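Local coordinates for protein COG0546: Predicted phosphatases (Streptococcus pneumoniae, PDB 2AH5) that is of unknown function but, as a haloacid dehalogenase-like hydrolase and predicted phosphatase, probably removes phosphate groups from a substrate not yet identified, at residues Ser37-Ala40 and Lys41-Arg44; Ala136-Lys139 and Ala140-Ile143. All blocks are in the same frame, centred on the assembly; numbering follows the deposited sequence.

Contact 1 (Ser37-Ala40 and Lys41-Arg44); sequences SPDA and KTIR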
loop_
_atom_site.group_PDB
_atom_site.type_symbol
_atom_site.label_atom_id
_atom_site.label_comp_id
_atom_site.label_asym_id
_atom_site.label_seq_id
_atom_site.Cartn_x
_atom_site.Cartn_y
_atom_site.Cartn_z
ATOM N N SER A 37 7.852 -22.669 6.930
ATOM C CA SER A 37 7.770 -21.269 6.570
ATOM C C SER A 37 9.034 -20.842 5.816
ATOM O O SER A 37 10.145 -21.208 6.212
ATOM C CB SER A 37 7.619 -20.415 7.827
ATOM O OG SER A 37 7.588 -19.039 7.481
ATOM N N PRO A 38 8.872 -20.050 4.735
ATOM C CA PRO A 38 10.003 -19.328 4.138
ATOM C C PRO A 38 10.664 -18.363 5.134
ATOM O O PRO A 38 10.067 -18.005 6.162
ATOM C CB PRO A 38 9.325 -18.486 3.041
ATOM C CG PRO A 38 8.117 -19.185 2.701
ATOM C CD PRO A 38 7.628 -19.798 3.995
ATOM N N ASP A 39 11.879 -17.920 4.825
ATOM C CA ASP A 39 12.576 -16.992 5.717
ATOM C C ASP A 39 11.992 -15.566 5.669
ATOM O O ASP A 39 11.149 -15.251 4.814
ATOM C CB ASP A 39 14.107 -17.026 5.481
ATOM C CG ASP A 39 14.518 -16.575 4.071
ATOM O OD1 ASP A 39 13.831 -15.720 3.469
ATOM O OD2 ASP A 39 15.562 -17.062 3.567
ATOM N N ALA A 40 12.425 -14.721 6.598
ATOM C CA ALA A 40 11.907 -13.359 6.733
ATOM C C ALA A 40 12.095 -12.519 5.470
ATOM O O ALA A 40 11.205 -11.749 5.097
ATOM C CB ALA A 40 12.537 -12.675 7.943
ATOM N N LYS A 41 13.244 -12.673 4.800
ATOM C CA LYS A 41 13.468 -11.930 3.554
ATOM C C LYS A 41 12.437 -12.322 2.505
ATOM O O LYS A 41 11.804 -11.448 1.925
ATOM C CB LYS A 41 14.892 -12.093 3.014
ATOM C CG LYS A 41 15.287 -10.931 2.087
ATOM C CD LYS A 41 16.745 -11.028 1.593
ATOM C CE LYS A 41 17.740 -11.464 2.711
ATOM N NZ LYS A 41 17.880 -10.495 3.852
ATOM N N THR A 42 12.255 -13.624 2.296
ATOM C CA THR A 42 11.236 -14.145 1.370
ATOM C C THR A 42 9.856 -13.582 1.695
ATOM O O THR A 42 9.173 -13.072 0.804
ATOM C CB THR A 42 11.238 -15.691 1.342
ATOM O OG1 THR A 42 12.533 -16.139 0.919
ATOM C CG2 THR A 42 10.175 -16.244 0.394
ATOM N N ILE A 43 9.455 -13.631 2.969
ATOM C CA ILE A 43 8.128 -13.110 3.366
ATOM C C ILE A 43 8.007 -11.590 3.179
ATOM O O ILE A 43 6.936 -11.086 2.801
ATOM C CB ILE A 43 7.678 -13.601 4.786
ATOM C CG1 ILE A 43 7.515 -15.126 4.775
ATOM C CG2 ILE A 43 6.355 -12.917 5.230
ATOM C CD1 ILE A 43 7.348 -15.773 6.162
ATOM N N ARG A 44 9.113 -10.862 3.381
ATOM C CA ARG A 44 9.159 -9.431 3.043
ATOM C C ARG A 44 8.773 -9.189 1.577
ATOM O O ARG A 44 8.077 -8.207 1.245
ATOM C CB ARG A 44 10.558 -8.848 3.334
ATOM C CG ARG A 44 10.756 -8.478 4.797
ATOM C CD ARG A 44 11.936 -7.514 5.030
ATOM N NE ARG A 44 13.252 -8.166 5.040
ATOM C CZ ARG A 44 13.708 -8.949 6.015
ATOM N NH1 ARG A 44 12.954 -9.217 7.071
ATOM N NH2 ARG A 44 14.917 -9.486 5.923
HETATM O O HOH W 1 13.055 -18.907 2.091
#
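Asp39 is the N-cap of helix 40-45, and its carboxylate reaches over the first turn to meet Thr42. One oxygen does the gripping. Asp39 OD1 lies 2.9 Å from Thr42 N, with the donor nearly in line with the C-O bond and an N-H...O angle of 170°. The same OD1 takes the hydroxyl of Thr42, at 2.9 Å from OG1, this time from above the carboxylate plane. The torsion chi1 of 63° sets CG between the backbone N and the carbonyl carbon of Asp39, folding the short acid back over the helix start. A water bridges in the reverse direction: it accepts from Asp39 N at 3.1 Å and donates to Thr42 OG1 at 3.1 Å, a solvent-mediated counterpart of the capping-box return bond. Next to these bonds Pro38 CB packs on Thr42 CG2 at 3.6 Å and approaches Ile43 CG1 at 4.2 Å. Pro38 and Ile43 thus form a hydrophobic staple, whose apolar residues also touch helix 19-33 at Phe30, His23 and Phe26. Threonine suits its place by offering a hydroxyl to the cap and a methyl to the proline. Asp39 OD1 thus adds two bonds to the backbone pairs Ile43 N to Asp39 O and Arg44 N to Ala40 O, and a negative charge here would probably interact favourably with the helix dipole.

Contact 2 (Ala136-Lys139 and Ala140-Ile143); sequences APHK and ADVI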
loop_
_atom_site.group_PDB
_atom_site.type_symbol
_atom_site.label_atom_id
_atom_site.label_comp_id
_atom_site.label_asym_id
_atom_site.label_seq_id
_atom_site.Cartn_x
_atom_site.Cartn_y
_atom_site.Cartn_z
ATOM N N ALA A 136 -12.676 -2.045 -8.990
ATOM C CA ALA A 136 -11.241 -1.761 -8.989
ATOM C C ALA A 136 -10.364 -2.906 -8.446
ATOM O O ALA A 136 -9.955 -2.906 -7.283
ATOM C CB ALA A 136 -10.984 -0.462 -8.251
ATOM N N PRO A 137 -10.050 -3.897 -9.294
ATOM C CA PRO A 137 -9.228 -5.027 -8.810
ATOM C C PRO A 137 -7.726 -4.746 -8.597
ATOM O O PRO A 137 -7.089 -5.342 -7.694
ATOM C CB PRO A 137 -9.433 -6.106 -9.881
ATOM C CG PRO A 137 -10.266 -5.509 -10.931
ATOM C CD PRO A 137 -10.460 -4.064 -10.698
ATOM N N HIS A 138 -7.148 -3.860 -9.395
ATOM C CA HIS A 138 -5.702 -3.596 -9.298
ATOM C C HIS A 138 -5.420 -2.135 -9.044
ATOM O O HIS A 138 -6.326 -1.314 -9.084
ATOM C CB HIS A 138 -4.972 -4.031 -10.571
ATOM C CG HIS A 138 -5.188 -5.468 -10.914
ATOM N ND1 HIS A 138 -5.834 -5.868 -12.063
ATOM C CD2 HIS A 138 -4.863 -6.600 -10.249
ATOM C CE1 HIS A 138 -5.879 -7.189 -12.102
ATOM N NE2 HIS A 138 -5.294 -7.655 -11.014
ATOM N N LYS A 139 -4.143 -1.819 -8.823
ATOM C CA LYS A 139 -3.745 -0.449 -8.461
ATOM C C LYS A 139 -4.241 0.613 -9.444
ATOM O O LYS A 139 -4.788 1.652 -9.016
ATOM C CB LYS A 139 -2.214 -0.363 -8.236
ATOM C CG LYS A 139 -1.687 0.944 -7.602
ATOM C CD LYS A 139 -2.409 1.344 -6.305
ATOM C CE LYS A 139 -1.797 0.790 -5.001
ATOM N NZ LYS A 139 -1.280 -0.574 -5.029
ATOM N N ALA A 140 -4.080 0.377 -10.751
ATOM C CA ALA A 140 -4.554 1.364 -11.740
ATOM C C ALA A 140 -6.064 1.664 -11.616
ATOM O O ALA A 140 -6.483 2.818 -11.714
ATOM C CB ALA A 140 -4.206 0.916 -13.188
ATOM N N ASP A 141 -6.869 0.616 -11.427
ATOM C CA ASP A 141 -8.337 0.770 -11.291
ATOM C C ASP A 141 -8.714 1.607 -10.056
ATOM O O ASP A 141 -9.601 2.492 -10.114
ATOM C CB ASP A 141 -8.982 -0.604 -11.214
ATOM C CG ASP A 141 -8.557 -1.504 -12.365
ATOM O OD1 ASP A 141 -8.788 -1.122 -13.528
ATOM O OD2 ASP A 141 -7.950 -2.562 -12.103
ATOM N N VAL A 142 -7.995 1.373 -8.961
ATOM C CA VAL A 142 -8.216 2.122 -7.724
ATOM C C VAL A 142 -7.893 3.610 -7.945
ATOM O O VAL A 142 -8.664 4.501 -7.573
ATOM C CB VAL A 142 -7.377 1.507 -6.556
ATOM C CG1 VAL A 142 -7.552 2.312 -5.281
ATOM C CG2 VAL A 142 -7.787 0.040 -6.315
ATOM N N ILE A 143 -6.766 3.865 -8.597
ATOM C CA ILE A 143 -6.335 5.232 -8.918
ATOM C C ILE A 143 -7.381 5.902 -9.834
ATOM O O ILE A 143 -7.809 7.042 -9.573
ATOM C CB ILE A 143 -4.932 5.219 -9.584
ATOM C CG1 ILE A 143 -3.853 4.782 -8.578
ATOM C CG2 ILE A 143 -4.594 6.561 -10.216
ATOM C CD1 ILE A 143 -2.439 4.629 -9.118
#
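Lys139, Asp141 and Val142 carry the contact, each meeting the chain just before or within the first turn of helix 139-149 in a different way. Asp141 turns back onto the incoming loop: with chi1 at -53°, CG stands anti to its carbonyl carbon, and OD2 receives His138 N at 3.1 Å through its anti lone pair, the N-H...O angle being 150°. Because His138 is the N-cap, this bond is one half of a capping box, well served by a short acid three residues on; the His138 side chain returns no bond to Asp141 N. Pro137 CD presses against the same OD2 at 3.2 Å. The His138 side chain runs alongside that of Asp141, its ring plane turned 39° from the carboxylate. Val142 works on the apolar flank, where CG2 meets Ala136 CB at 3.8 Å; a branched side chain fills this buried place beside the small alanine. Val142 N bonds to His138 O at 3.2 Å, an i to i-4 helical bond, and Ile143 N follows to Lys139 O at 3.0 Å. Lys139 sends its CG past Ile143 CD1 at 4.1 Å, then bends through the rest of its chain and leads away from the turn. Its side chain touches the probable DxDx(T/V) motif of Asp10, Asp12 and Thr14, and NZ makes a long, weak ion pair with Asp166. A lysine at the start of the helix after strand 128-132, directed to that motif, is consistent with the conserved motif III lysine of haloacid dehalogenase-like hydrolases.

In the fold
Both contacts are helix N-termini, but they sit in different parts of the fold, their centres 27 Å apart and their nearest atoms about 14 Å apart. Contact 1 comes first along the chain, opening the short helix 40-45 against helix 19-33. These helices belong to the helical region between strands 16-17 and 84-85, in the position of the cap domain of this superfamily. Contact 2 comes later, where the chain leaves edge strand 128-132 of the six-stranded parallel sheet and enters helix 139-149, beside helix 164-173. Contact 1 therefore lies at the surface of the probable cap, whereas contact 2 lies in the core domain, with Lys139 directed to the probable active site.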